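Local coordinates for protein leucine aminopeptidase (Legionella pneumophila, PDB 5GNE) that probably removes residues from the N-terminus of peptides as a zinc-dependent aminopeptidase of the M28 family, at residues Ser128-Thr133 with Thr194-Met199; Tyr160-Gly165 with Gly246-Asp251; Phe168-Val173 with Ala234-Glu239; Ala190-Leu195 with Ser207-Glu212; Arg240-Ser245 with Cys315-Asn320. All blocks are in the same frame, centred on the assembly; numbering follows the deposited sequence.

Contact 1 (Ser128-Thr133 with Thr194-Met199)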
# COMPACT_ATOMS: atom_id res chain seq x y z
N SER A 128 -1.46 -15.25 -2.50
CA SER A 128 -0.36 -15.04 -3.44
C SER A 128 -0.81 -14.55 -4.81
O SER A 128 -1.85 -14.96 -5.31
CB SER A 128 0.43 -16.33 -3.60
OG SER A 128 1.13 -16.35 -4.82
N ALA A 129 -0.01 -13.70 -5.45
CA ALA A 129 -0.37 -13.18 -6.76
C ALA A 129 -0.42 -14.25 -7.84
O ALA A 129 -0.96 -14.02 -8.92
CB ALA A 129 0.59 -12.05 -7.17
N LYS A 130 0.17 -15.41 -7.57
CA LYS A 130 0.14 -16.53 -8.50
C LYS A 130 -1.01 -17.51 -8.24
O LYS A 130 -1.34 -18.30 -9.12
CB LYS A 130 1.44 -17.34 -8.47
CG LYS A 130 2.70 -16.61 -8.86
CD LYS A 130 3.91 -17.54 -8.73
CE LYS A 130 4.83 -17.42 -9.96
NZ LYS A 130 5.82 -18.53 -10.07
N SER A 131 -1.60 -17.48 -7.05
CA SER A 131 -2.52 -18.56 -6.68
C SER A 131 -3.98 -18.18 -6.91
O SER A 131 -4.33 -17.01 -7.09
CB SER A 131 -2.32 -19.00 -5.22
OG SER A 131 -2.85 -18.06 -4.30
N ARG A 132 -4.82 -19.20 -6.93
CA ARG A 132 -6.26 -19.05 -7.08
C ARG A 132 -6.83 -18.29 -5.88
O ARG A 132 -7.67 -17.40 -6.04
CB ARG A 132 -6.91 -20.42 -7.28
CG ARG A 132 -8.37 -20.38 -7.75
CD ARG A 132 -8.50 -19.40 -8.94
NE ARG A 132 -9.88 -19.21 -9.43
CZ ARG A 132 -10.91 -18.75 -8.72
NH1 ARG A 132 -10.76 -18.47 -7.44
NH2 ARG A 132 -12.10 -18.60 -9.28
N THR A 133 -6.41 -18.66 -4.67
CA THR A 133 -6.88 -17.95 -3.49
C THR A 133 -6.50 -16.48 -3.56
O THR A 133 -7.30 -15.63 -3.21
CB THR A 133 -6.32 -18.55 -2.19
OG1 THR A 133 -4.92 -18.84 -2.36
CG2 THR A 133 -7.05 -19.83 -1.85
N THR A 194 0.11 -11.91 -0.58
CA THR A 194 1.12 -12.44 0.31
C THR A 194 2.10 -13.32 -0.46
O THR A 194 1.90 -13.55 -1.64
CB THR A 194 0.47 -13.24 1.44
OG1 THR A 194 1.45 -13.53 2.44
CG2 THR A 194 -0.05 -14.52 0.87
N LEU A 195 3.11 -13.87 0.20
CA LEU A 195 3.95 -14.90 -0.43
C LEU A 195 3.22 -16.22 -0.65
O LEU A 195 2.08 -16.39 -0.24
CB LEU A 195 5.22 -15.16 0.38
CG LEU A 195 6.23 -14.01 0.40
CD1 LEU A 195 7.45 -14.43 1.19
CD2 LEU A 195 6.60 -13.56 -1.01
N ASP A 196 3.89 -17.16 -1.31
CA ASP A 196 3.33 -18.48 -1.58
C ASP A 196 3.41 -19.36 -0.35
O ASP A 196 4.11 -19.05 0.61
CB ASP A 196 4.08 -19.18 -2.71
CG ASP A 196 3.91 -18.47 -4.03
OD1 ASP A 196 2.78 -18.50 -4.58
OD2 ASP A 196 4.91 -17.88 -4.51
N GLY A 197 2.69 -20.48 -0.41
CA GLY A 197 2.71 -21.46 0.65
C GLY A 197 1.64 -21.19 1.67
O GLY A 197 0.50 -20.83 1.34
N ASN A 198 1.99 -21.38 2.94
CA ASN A 198 1.07 -21.11 4.02
C ASN A 198 1.35 -19.76 4.69
O ASN A 198 2.21 -19.63 5.56
CB ASN A 198 1.12 -22.23 5.02
CG ASN A 198 0.28 -21.92 6.23
OD1 ASN A 198 -0.92 -21.69 6.12
ND2 ASN A 198 0.91 -21.93 7.40
N MET A 199 0.59 -18.75 4.28
CA MET A 199 0.84 -17.36 4.66
C MET A 199 -0.46 -16.67 4.98
O MET A 199 -1.14 -16.16 4.10
CB MET A 199 1.56 -16.62 3.53
CG MET A 199 2.90 -17.22 3.14
SD MET A 199 4.21 -16.80 4.30
CE MET A 199 5.52 -17.87 3.72
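S128 and D196 meet side chain to side chain. The hydroxyl of S128 gives its hydrogen to the carboxylate of D196, OG to OD1 2.7 Å. It approaches from above the carboxylate plane, 51° out of it. The CG of D196 stands beside its own backbone N (chi1 -65°), and this swings OD1 over to the serine. The other carboxylate oxygen, OD2, forms a salt bridge with R240, so the carboxylate ties S128 and R240 together.

The hydroxyl of S128 has a second role as acceptor. With OG trans to the backbone N (chi1 157°), it lies on the carbonyl side, where the N-H of K130 reaches it, N to OG 3.1 Å. Beside this polar pair the backbones come close. CA of S128 makes a CA-H...O contact with O of T194 at 3.3 Å, and the methyl CG2 of T194 lies near N of S128.

S128 to S131 form a type I beta turn that leads into helix 132-151, where S131 is the N-cap. S128 OG, accepting from K130 N, also forms an ST turn within it. The whole lies against the loop after strand 185-191, which carries the zinc ligand H191.

Contact 2 (Tyr160-Gly165 with Gly246-Asp251)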
# COMPACT_ATOMS: atom_id res chain seq x y z
N TYR A 160 -13.21 -1.21 -10.42
CA TYR A 160 -12.68 -1.99 -11.52
C TYR A 160 -11.39 -2.70 -11.19
O TYR A 160 -10.65 -2.28 -10.31
CB TYR A 160 -12.46 -1.11 -12.75
CG TYR A 160 -11.75 0.18 -12.47
CD1 TYR A 160 -12.43 1.28 -11.96
CD2 TYR A 160 -10.39 0.33 -12.74
CE1 TYR A 160 -11.78 2.48 -11.72
CE2 TYR A 160 -9.74 1.52 -12.51
CZ TYR A 160 -10.43 2.60 -12.00
OH TYR A 160 -9.79 3.80 -11.78
N PHE A 161 -11.13 -3.79 -11.90
CA PHE A 161 -9.85 -4.45 -11.85
C PHE A 161 -8.83 -3.70 -12.68
O PHE A 161 -9.16 -3.15 -13.72
CB PHE A 161 -9.96 -5.88 -12.33
CG PHE A 161 -10.83 -6.71 -11.47
CD1 PHE A 161 -10.44 -7.04 -10.19
CD2 PHE A 161 -12.08 -7.13 -11.93
CE1 PHE A 161 -11.26 -7.80 -9.37
CE2 PHE A 161 -12.91 -7.90 -11.11
CZ PHE A 161 -12.50 -8.23 -9.83
N VAL A 162 -7.60 -3.67 -12.20
CA VAL A 162 -6.47 -3.26 -13.00
C VAL A 162 -5.49 -4.43 -13.13
O VAL A 162 -4.93 -4.88 -12.15
CB VAL A 162 -5.76 -2.05 -12.42
CG1 VAL A 162 -4.47 -1.78 -13.20
CG2 VAL A 162 -6.70 -0.82 -12.47
N LYS A 163 -5.37 -4.94 -14.35
CA LYS A 163 -4.56 -6.09 -14.71
C LYS A 163 -3.14 -5.93 -14.20
O LYS A 163 -2.55 -4.86 -14.31
CB LYS A 163 -4.53 -6.20 -16.24
CG LYS A 163 -4.76 -7.55 -16.86
CD LYS A 163 -4.82 -7.41 -18.40
CE LYS A 163 -6.07 -6.63 -18.85
NZ LYS A 163 -6.39 -6.70 -20.33
N THR A 164 -2.56 -7.00 -13.66
CA THR A 164 -1.18 -6.93 -13.19
C THR A 164 -0.29 -7.39 -14.34
O THR A 164 0.45 -8.36 -14.24
CB THR A 164 -0.96 -7.76 -11.89
OG1 THR A 164 -1.92 -7.34 -10.92
CG2 THR A 164 0.44 -7.49 -11.30
N GLY A 165 -0.38 -6.64 -15.43
CA GLY A 165 0.29 -6.99 -16.67
C GLY A 165 -0.06 -8.40 -17.08
O GLY A 165 -1.20 -8.85 -16.94
N GLY A 246 2.47 -0.47 -9.21
CA GLY A 246 3.10 0.01 -10.43
C GLY A 246 2.05 0.22 -11.51
O GLY A 246 1.82 1.33 -11.99
N TYR A 247 1.39 -0.87 -11.87
CA TYR A 247 0.31 -0.79 -12.85
C TYR A 247 -0.80 0.18 -12.46
O TYR A 247 -1.27 0.93 -13.30
CB TYR A 247 -0.25 -2.19 -13.10
CG TYR A 247 0.71 -3.01 -13.91
CD1 TYR A 247 1.10 -2.57 -15.18
CD2 TYR A 247 1.23 -4.20 -13.44
CE1 TYR A 247 1.98 -3.31 -15.95
CE2 TYR A 247 2.11 -4.94 -14.20
CZ TYR A 247 2.48 -4.49 -15.46
OH TYR A 247 3.35 -5.21 -16.22
N VAL A 248 -1.20 0.16 -11.19
CA VAL A 248 -2.25 1.08 -10.76
C VAL A 248 -1.84 2.56 -10.96
O VAL A 248 -2.64 3.38 -11.42
CB VAL A 248 -2.66 0.83 -9.30
CG1 VAL A 248 -3.62 1.91 -8.84
CG2 VAL A 248 -3.31 -0.53 -9.16
N VAL A 249 -0.62 2.91 -10.57
CA VAL A 249 -0.18 4.29 -10.73
C VAL A 249 -0.13 4.69 -12.21
O VAL A 249 -0.58 5.79 -12.60
CB VAL A 249 1.19 4.54 -10.07
CG1 VAL A 249 1.61 5.96 -10.32
CG2 VAL A 249 1.08 4.30 -8.57
N GLN A 250 0.36 3.78 -13.03
CA GLN A 250 0.35 3.98 -14.47
C GLN A 250 -1.10 4.17 -14.97
O GLN A 250 -1.35 5.02 -15.83
CB GLN A 250 1.04 2.81 -15.18
CG GLN A 250 2.53 2.73 -14.84
CD GLN A 250 3.30 4.00 -15.24
OE1 GLN A 250 3.26 4.43 -16.40
NE2 GLN A 250 4.01 4.59 -14.28
N ASP A 251 -2.04 3.40 -14.43
CA ASP A 251 -3.44 3.53 -14.84
C ASP A 251 -4.01 4.91 -14.46
O ASP A 251 -4.72 5.53 -15.26
CB ASP A 251 -4.28 2.42 -14.22
CG ASP A 251 -5.70 2.39 -14.76
OD1 ASP A 251 -5.87 1.91 -15.90
OD2 ASP A 251 -6.65 2.81 -14.05
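Strand 160-164 runs across helix 246-251, with V162 over V248 and T164 over Y247. The axes of these two short segments approach to 8.3 Å, and their directions differ by 121°. The strand is at the border of the mixed sheet, and the helix packs on one face of it. Past T164, the centre of an inverse gamma turn, the chain bends at G165 and lies over the Y247 ring.

Y247 makes the largest contribution. N of G165 sits over one face of its ring, 3.3 Å above the plane and offset toward the rim near CE2. CG of Y247 stands beside its own backbone N (chi1 -73°), and the ring extends along the end of the strand. The methyl CG2 of T164 meets the ring at CD2, 4.0 Å away, with the two side chains at about a right angle.

V162 fills the middle. Its CG1 touches CB of Y247 at 4.2 Å, and its CB faces CG2 of V248 at 4.4 Å. At the far end OD2 of D251 lies at the edge of the Y160 ring, near its plane, 3.7 Å from CE2.

The two segments share no hydrogen bond. The strand lies on the helix by shape and van der Waals packing. The polar ends draw their partners from outside the pair: the hydroxyl of T164 bonds to O of Q170, and D251 has a weak, long ion pair with K255.

Contact 3 (Phe168-Val173 with Ala234-Glu239). With ZN (zinc ion), chain C.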
# COMPACT_ATOMS: atom_id res chain seq x y z
N PHE A 168 1.06 -11.83 -13.59
CA PHE A 168 0.37 -12.36 -12.41
C PHE A 168 -1.15 -12.38 -12.54
O PHE A 168 -1.76 -11.36 -12.86
CB PHE A 168 0.79 -11.56 -11.17
CG PHE A 168 2.23 -11.75 -10.79
CD1 PHE A 168 2.66 -12.92 -10.17
CD2 PHE A 168 3.18 -10.79 -11.12
CE1 PHE A 168 4.01 -13.10 -9.82
CE2 PHE A 168 4.53 -10.97 -10.78
CZ PHE A 168 4.94 -12.12 -10.13
N ILE A 169 -1.75 -13.53 -12.28
CA ILE A 169 -3.20 -13.66 -12.43
C ILE A 169 -4.00 -12.82 -11.43
O ILE A 169 -5.16 -12.50 -11.67
CB ILE A 169 -3.65 -15.15 -12.32
CG1 ILE A 169 -3.11 -15.80 -11.05
CG2 ILE A 169 -3.20 -15.94 -13.53
CD1 ILE A 169 -3.72 -17.17 -10.78
N GLN A 170 -3.40 -12.45 -10.32
CA GLN A 170 -4.10 -11.63 -9.34
C GLN A 170 -4.15 -10.16 -9.78
O GLN A 170 -3.12 -9.54 -9.99
CB GLN A 170 -3.42 -11.75 -7.97
CG GLN A 170 -4.01 -10.90 -6.88
CD GLN A 170 -3.12 -10.88 -5.65
OE1 GLN A 170 -2.00 -10.39 -5.70
NE2 GLN A 170 -3.62 -11.42 -4.57
N PRO A 171 -5.36 -9.60 -9.92
CA PRO A 171 -5.45 -8.20 -10.34
C PRO A 171 -5.49 -7.27 -9.14
O PRO A 171 -5.79 -7.71 -8.02
CB PRO A 171 -6.79 -8.15 -11.06
CG PRO A 171 -7.61 -9.11 -10.31
CD PRO A 171 -6.69 -10.22 -9.82
N SER A 172 -5.21 -5.99 -9.37
CA SER A 172 -5.46 -4.98 -8.36
C SER A 172 -6.93 -4.58 -8.41
O SER A 172 -7.58 -4.76 -9.44
CB SER A 172 -4.57 -3.77 -8.61
OG SER A 172 -3.24 -4.07 -8.26
N VAL A 173 -7.44 -3.95 -7.35
CA VAL A 173 -8.80 -3.46 -7.36
C VAL A 173 -8.84 -2.01 -6.95
O VAL A 173 -8.40 -1.65 -5.86
CB VAL A 173 -9.68 -4.26 -6.41
CG1 VAL A 173 -11.11 -3.73 -6.46
CG2 VAL A 173 -9.62 -5.76 -6.74
N ALA A 234 -6.93 -1.93 -3.41
CA ALA A 234 -6.25 -3.18 -3.06
C ALA A 234 -5.20 -3.58 -4.11
O ALA A 234 -5.54 -4.04 -5.21
CB ALA A 234 -7.28 -4.29 -2.89
N TYR A 235 -3.93 -3.35 -3.79
CA TYR A 235 -2.84 -3.67 -4.71
C TYR A 235 -2.59 -5.16 -4.80
O TYR A 235 -2.44 -5.85 -3.78
CB TYR A 235 -1.53 -2.97 -4.30
CG TYR A 235 -1.66 -1.47 -4.09
CD1 TYR A 235 -1.93 -0.64 -5.16
CD2 TYR A 235 -1.54 -0.91 -2.83
CE1 TYR A 235 -2.06 0.73 -4.99
CE2 TYR A 235 -1.66 0.47 -2.65
CZ TYR A 235 -1.91 1.29 -3.73
OH TYR A 235 -2.03 2.65 -3.56
N ALA A 236 -2.49 -5.65 -6.03
CA ALA A 236 -2.00 -7.00 -6.26
C ALA A 236 -0.48 -7.03 -6.11
O ALA A 236 0.17 -6.01 -6.21
CB ALA A 236 -2.40 -7.47 -7.63
N ALA A 237 0.08 -8.21 -5.87
CA ALA A 237 1.49 -8.49 -6.11
C ALA A 237 2.49 -7.52 -5.48
O ALA A 237 3.59 -7.30 -6.04
CB ALA A 237 1.72 -8.54 -7.63
N GLU A 238 2.15 -6.95 -4.33
CA GLU A 238 3.12 -6.08 -3.67
C GLU A 238 4.37 -6.87 -3.29
O GLU A 238 5.47 -6.33 -3.25
CB GLU A 238 2.50 -5.42 -2.44
CG GLU A 238 3.41 -4.43 -1.72
CD GLU A 238 4.26 -5.08 -0.64
OE1 GLU A 238 4.08 -6.30 -0.37
OE2 GLU A 238 5.12 -4.38 -0.06
N GLU A 239 4.19 -8.16 -3.04
CA GLU A 239 5.28 -9.04 -2.64
C GLU A 239 6.12 -9.46 -3.84
O GLU A 239 7.05 -10.24 -3.71
CB GLU A 239 4.74 -10.26 -1.87
CG GLU A 239 4.05 -9.89 -0.50
CD GLU A 239 5.04 -9.38 0.54
OE1 GLU A 239 6.23 -9.27 0.16
OE2 GLU A 239 4.66 -9.11 1.71
ZN ZN C . 5.79 -7.34 2.75
O HOH W 1 6.32 -5.34 2.79
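S172 and A236 form the tight centre of this contact. The N-H of A236 points straight at OG of S172, 2.8 Å from N and at 179°. OG stands beside the backbone N of S172 (chi1 -73°), which puts it in line with that N-H. The methyl CB of A236 presses on the neighbouring backbone, 3.2 Å from O of Q170. Next to it OE1 of Q170 accepts the N-H of A237, N to OE1 3.0 Å, with the donor tilted 22° from the carbonyl plane. The side chain of Q170 is extended as far as its amide, and its NE2 binds the carbonyl oxygens of R127 and G134.

Beyond S172 the pairing becomes regular. V173 and A234 are an antiparallel hydrogen-bonded pair, N of V173 to O of A234 2.9 Å and N of A234 to O of V173 2.9 Å. This joins strands 170-177 and 230-235 within the mixed sheet, where 230-235 also pairs with 185-191. Past A234 the pairing with strand 170-177 ends, and side-chain acceptors take over the N-H groups of A236 and A237.

The F168 end is looser and partly exposed. Its ring meets the A237 methyl only obliquely, CD2 to CB 4.4 Å.

E238 and E239 leave the contact for the metal site. OE2 of E239 binds a zinc ion, completed by D204 and H344 and a water. That water donates to OE2 of E238.

Contact 4 (Ala190-Leu195 with Ser207-Glu212). With ZN (zinc ion), chain D.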
# COMPACT_ATOMS: atom_id res chain seq x y z
N ALA A 190 -3.81 -0.37 0.14
CA ALA A 190 -3.18 -1.42 0.93
C ALA A 190 -2.96 -2.57 -0.02
O ALA A 190 -3.62 -2.64 -1.04
CB ALA A 190 -4.08 -1.84 2.11
N HIS A 191 -2.03 -3.46 0.25
CA HIS A 191 -1.85 -4.58 -0.66
C HIS A 191 -2.51 -5.85 -0.15
O HIS A 191 -2.50 -6.12 1.05
CB HIS A 191 -0.37 -4.80 -0.98
CG HIS A 191 0.44 -5.44 0.11
ND1 HIS A 191 0.58 -6.81 0.21
CD2 HIS A 191 1.25 -4.91 1.06
CE1 HIS A 191 1.40 -7.10 1.22
NE2 HIS A 191 1.82 -5.97 1.75
N ILE A 192 -3.14 -6.58 -1.07
CA ILE A 192 -3.98 -7.74 -0.76
C ILE A 192 -3.19 -9.04 -0.71
O ILE A 192 -3.66 -10.03 -0.17
CB ILE A 192 -5.09 -7.89 -1.82
CG1 ILE A 192 -6.21 -8.83 -1.35
CG2 ILE A 192 -4.51 -8.44 -3.11
CD1 ILE A 192 -7.18 -8.21 -0.40
N ASP A 193 -2.00 -9.03 -1.29
CA ASP A 193 -1.31 -10.27 -1.58
C ASP A 193 -0.40 -10.69 -0.46
O ASP A 193 -0.20 -9.96 0.52
CB ASP A 193 -0.51 -10.13 -2.87
CG ASP A 193 0.70 -9.30 -2.68
OD1 ASP A 193 0.50 -8.20 -2.13
OD2 ASP A 193 1.84 -9.72 -3.05
N THR A 194 0.11 -11.91 -0.58
CA THR A 194 1.12 -12.44 0.31
C THR A 194 2.10 -13.32 -0.46
O THR A 194 1.90 -13.55 -1.64
CB THR A 194 0.47 -13.24 1.44
OG1 THR A 194 1.45 -13.53 2.44
CG2 THR A 194 -0.05 -14.52 0.87
N LEU A 195 3.11 -13.87 0.20
CA LEU A 195 3.95 -14.90 -0.43
C LEU A 195 3.22 -16.22 -0.65
O LEU A 195 2.08 -16.39 -0.24
CB LEU A 195 5.22 -15.16 0.38
CG LEU A 195 6.23 -14.01 0.40
CD1 LEU A 195 7.45 -14.43 1.19
CD2 LEU A 195 6.60 -13.56 -1.01
N SER A 207 -4.37 -6.59 7.73
CA SER A 207 -4.61 -5.43 8.58
C SER A 207 -4.91 -4.17 7.76
O SER A 207 -5.99 -3.57 7.90
CB SER A 207 -3.45 -5.21 9.56
OG SER A 207 -2.25 -4.77 8.93
N GLY A 208 -3.96 -3.78 6.91
CA GLY A 208 -4.16 -2.62 6.07
C GLY A 208 -5.45 -2.66 5.27
O GLY A 208 -6.23 -1.71 5.28
N ILE A 209 -5.71 -3.79 4.62
CA ILE A 209 -6.95 -3.97 3.88
C ILE A 209 -8.17 -3.78 4.78
O ILE A 209 -9.11 -3.07 4.43
CB ILE A 209 -7.04 -5.38 3.27
CG1 ILE A 209 -6.06 -5.53 2.12
CG2 ILE A 209 -8.47 -5.66 2.80
CD1 ILE A 209 -6.42 -4.70 0.91
N SER A 210 -8.16 -4.41 5.95
CA SER A 210 -9.32 -4.32 6.82
C SER A 210 -9.58 -2.86 7.22
O SER A 210 -10.72 -2.40 7.29
CB SER A 210 -9.15 -5.21 8.06
OG SER A 210 -8.22 -4.66 8.98
N VAL A 211 -8.51 -2.15 7.55
CA VAL A 211 -8.63 -0.77 7.98
C VAL A 211 -9.29 0.11 6.93
O VAL A 211 -10.18 0.90 7.24
CB VAL A 211 -7.27 -0.20 8.38
CG1 VAL A 211 -7.30 1.33 8.50
CG2 VAL A 211 -6.82 -0.87 9.70
N GLU A 212 -8.89 -0.05 5.68
CA GLU A 212 -9.44 0.80 4.63
C GLU A 212 -10.84 0.36 4.27
O GLU A 212 -11.66 1.21 3.85
CB GLU A 212 -8.53 0.85 3.39
CG GLU A 212 -8.46 -0.39 2.54
CD GLU A 212 -7.67 -0.17 1.25
OE1 GLU A 212 -7.47 1.00 0.83
OE2 GLU A 212 -7.21 -1.17 0.66
ZN ZN D . 3.38 -5.29 3.28
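O of S207 is gripped by two donors inside helix 202-221. OG of S210 donates to O of S207 at 2.7 Å. The backbone N of V211 donates to O of S207 at 2.9 Å. This serine bond lies on the side of the helix away from A190.

The contact itself is mostly apolar packing, without hydrogen bonds between the segments. CB of A190 points into the helix and touches the backbone at G208, 3.5 Å from its C. G208 has no side chain, so the strand can sit close. I209 meets the same methyl with CD1, which lies 3.9 Å from CB of A190 and 3.8 Å from CD1 of I192. I192 has CG1 trans to its backbone N (chi1 -164°) and a bend at chi2 (78°), which send CD1 back to the helix, and the two isoleucines cross at a slant. At the next turn OE2 of E212 comes to 3.5 Å from CB of A190.

The strand and helix are the first two elements of a beta-alpha-beta unit, strand 185-191, helix 202-221 and strand 230-235. Their packing is fully buried, and F141 of helix 132-151 also covers I209 and E212.

H191 points away from the helix, toward the metal site. NE2 binds a zinc ion at 2.3 Å, together with D204 and D266. ND1 of H191 donates to OD1 of D193, 2.7 Å away, on its syn side and 34° out of the carboxylate plane. With the zinc bond this helps to set the ring's rotation. OD2 of D193 in turn takes the N-H of E239.

Contact 5 (Arg240-Ser245 with Cys315-Asn320)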
# COMPACT_ATOMS: atom_id res chain seq x y z
N ARG A 240 5.81 -8.90 -5.00
CA ARG A 240 6.58 -9.14 -6.24
C ARG A 240 7.17 -7.84 -6.77
O ARG A 240 6.88 -7.41 -7.88
CB ARG A 240 5.67 -9.79 -7.32
CG ARG A 240 4.76 -10.90 -6.76
CD ARG A 240 5.57 -12.15 -6.36
NE ARG A 240 4.68 -13.15 -5.79
CZ ARG A 240 4.93 -14.45 -5.67
NH1 ARG A 240 6.07 -14.98 -6.12
NH2 ARG A 240 4.01 -15.24 -5.13
N GLY A 241 8.00 -7.19 -5.96
CA GLY A 241 8.61 -5.94 -6.35
C GLY A 241 7.64 -4.80 -6.63
O GLY A 241 7.85 -4.00 -7.54
N LEU A 242 6.56 -4.77 -5.86
CA LEU A 242 5.59 -3.67 -5.92
C LEU A 242 4.91 -3.52 -7.28
O LEU A 242 4.43 -2.45 -7.62
CB LEU A 242 6.25 -2.33 -5.55
CG LEU A 242 7.22 -2.33 -4.36
CD1 LEU A 242 7.71 -0.91 -4.06
CD2 LEU A 242 6.62 -2.99 -3.15
N ILE A 243 4.84 -4.61 -8.04
CA ILE A 243 4.38 -4.47 -9.42
C ILE A 243 2.88 -4.13 -9.54
O ILE A 243 2.51 -3.40 -10.46
CB ILE A 243 4.73 -5.73 -10.27
CG1 ILE A 243 4.49 -5.44 -11.76
CG2 ILE A 243 3.95 -6.93 -9.80
CD1 ILE A 243 4.79 -6.59 -12.72
N GLY A 244 2.04 -4.59 -8.60
CA GLY A 244 0.62 -4.25 -8.67
C GLY A 244 0.35 -2.75 -8.66
O GLY A 244 -0.28 -2.21 -9.60
N SER A 245 0.85 -2.05 -7.63
CA SER A 245 0.69 -0.60 -7.54
C SER A 245 1.41 0.13 -8.69
O SER A 245 1.02 1.23 -9.05
CB SER A 245 1.21 -0.06 -6.20
OG SER A 245 2.50 -0.56 -5.91
N CYS A 315 10.31 -0.08 -0.45
CA CYS A 315 9.72 -0.48 0.80
C CYS A 315 8.28 -0.97 0.65
O CYS A 315 7.91 -2.05 1.14
CB CYS A 315 9.78 0.70 1.74
SG CYS A 315 8.86 0.38 3.36
N SER A 316 7.46 -0.18 -0.04
CA SER A 316 6.06 -0.54 -0.16
C SER A 316 5.41 0.29 -1.25
O SER A 316 6.09 1.12 -1.87
CB SER A 316 5.35 -0.34 1.18
OG SER A 316 4.07 -0.95 1.16
N ASP A 317 4.11 0.11 -1.46
CA ASP A 317 3.48 0.64 -2.66
C ASP A 317 3.56 2.16 -2.80
O ASP A 317 3.52 2.68 -3.91
CB ASP A 317 2.02 0.18 -2.72
CG ASP A 317 1.91 -1.34 -2.76
OD1 ASP A 317 2.41 -1.91 -3.75
OD2 ASP A 317 1.34 -1.95 -1.82
N HIS A 318 3.68 2.86 -1.67
CA HIS A 318 3.81 4.31 -1.68
C HIS A 318 4.93 4.76 -2.62
O HIS A 318 4.81 5.79 -3.29
CB HIS A 318 4.04 4.85 -0.26
CG HIS A 318 5.32 4.41 0.35
ND1 HIS A 318 5.59 3.09 0.67
CD2 HIS A 318 6.43 5.11 0.71
CE1 HIS A 318 6.80 3.00 1.19
NE2 HIS A 318 7.33 4.21 1.22
N VAL A 319 5.98 3.95 -2.71
CA VAL A 319 7.13 4.19 -3.57
C VAL A 319 6.74 4.41 -5.03
O VAL A 319 7.30 5.28 -5.70
CB VAL A 319 8.15 3.03 -3.43
CG1 VAL A 319 9.15 3.01 -4.57
CG2 VAL A 319 8.88 3.16 -2.09
N ASN A 320 5.81 3.63 -5.55
CA ASN A 320 5.35 3.85 -6.92
C ASN A 320 4.65 5.21 -7.10
O ASN A 320 4.81 5.88 -8.13
CB ASN A 320 4.48 2.71 -7.37
CG ASN A 320 5.29 1.47 -7.70
OD1 ASN A 320 6.31 1.55 -8.37
ND2 ASN A 320 4.87 0.31 -7.19
O HOH W 2 1.97 -3.89 -5.58
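OG of S245 is hydrogen-bonded to two side chains, D317 and N320. It donates to OD1 of D317, 2.5 Å away, on the anti side of the carboxylate and 25° out of its plane. It accepts from ND2 of N320 at 2.8 Å, with the serine oxygen almost in the amide plane. The hydroxyl lies between the backbone N and carbonyl carbon of S245 (chi1 48°), which turns it to both partners. ND2 of N320 also makes a weak, bent bond to O of L242. OD1 of N320 binds OH of Y64.

A water donates to OD1 of D317 and accepts from N of S245, 3.0 Å away. Two donors, hydroxyl and water, therefore hold this one carboxylate oxygen, while OD2 of D317 accepts from Q264.

The contact joins the starts of two helices, 243-254 and 318-323. L242 is the N-cap residue of the first, and R240 to I243 form a type I' turn ahead of it. D317 lies near the start of the second and borders on E238, a zinc ligand seen in a structure of this protein but not bound to zinc in this model. S316 binds the zinc ligand D266 through OG.

Van der Waals packing is made by L242. Its CD1 meets CB of V319 at 4.0 Å and lies against O of S316, 3.4 Å away. L59 of strand 59-60 covers the same leucine.

In the fold
Contacts 3, 4 and 5 are buried and adjoin the zinc site. Contacts 1 and 2 are partly buried and lie farther from the chain centre, though contact 1 also borders the zinc site through L195. Contacts 2, 3 and 4 all use the mixed sheet. Contact 3 pairs two of its strands by backbone bonds, whereas 2 and 4 pack helices on it with mostly apolar groups and no bond between segments. Contacts 2 and 5 share helix 243-254: its start is polar in contact 5, its next turns mostly apolar in contact 2. Contact 1 is polar too, in loops, and touches contact 5. Contacts 3 and 4 are joined by the backbone bond from Y235 N to A190 O.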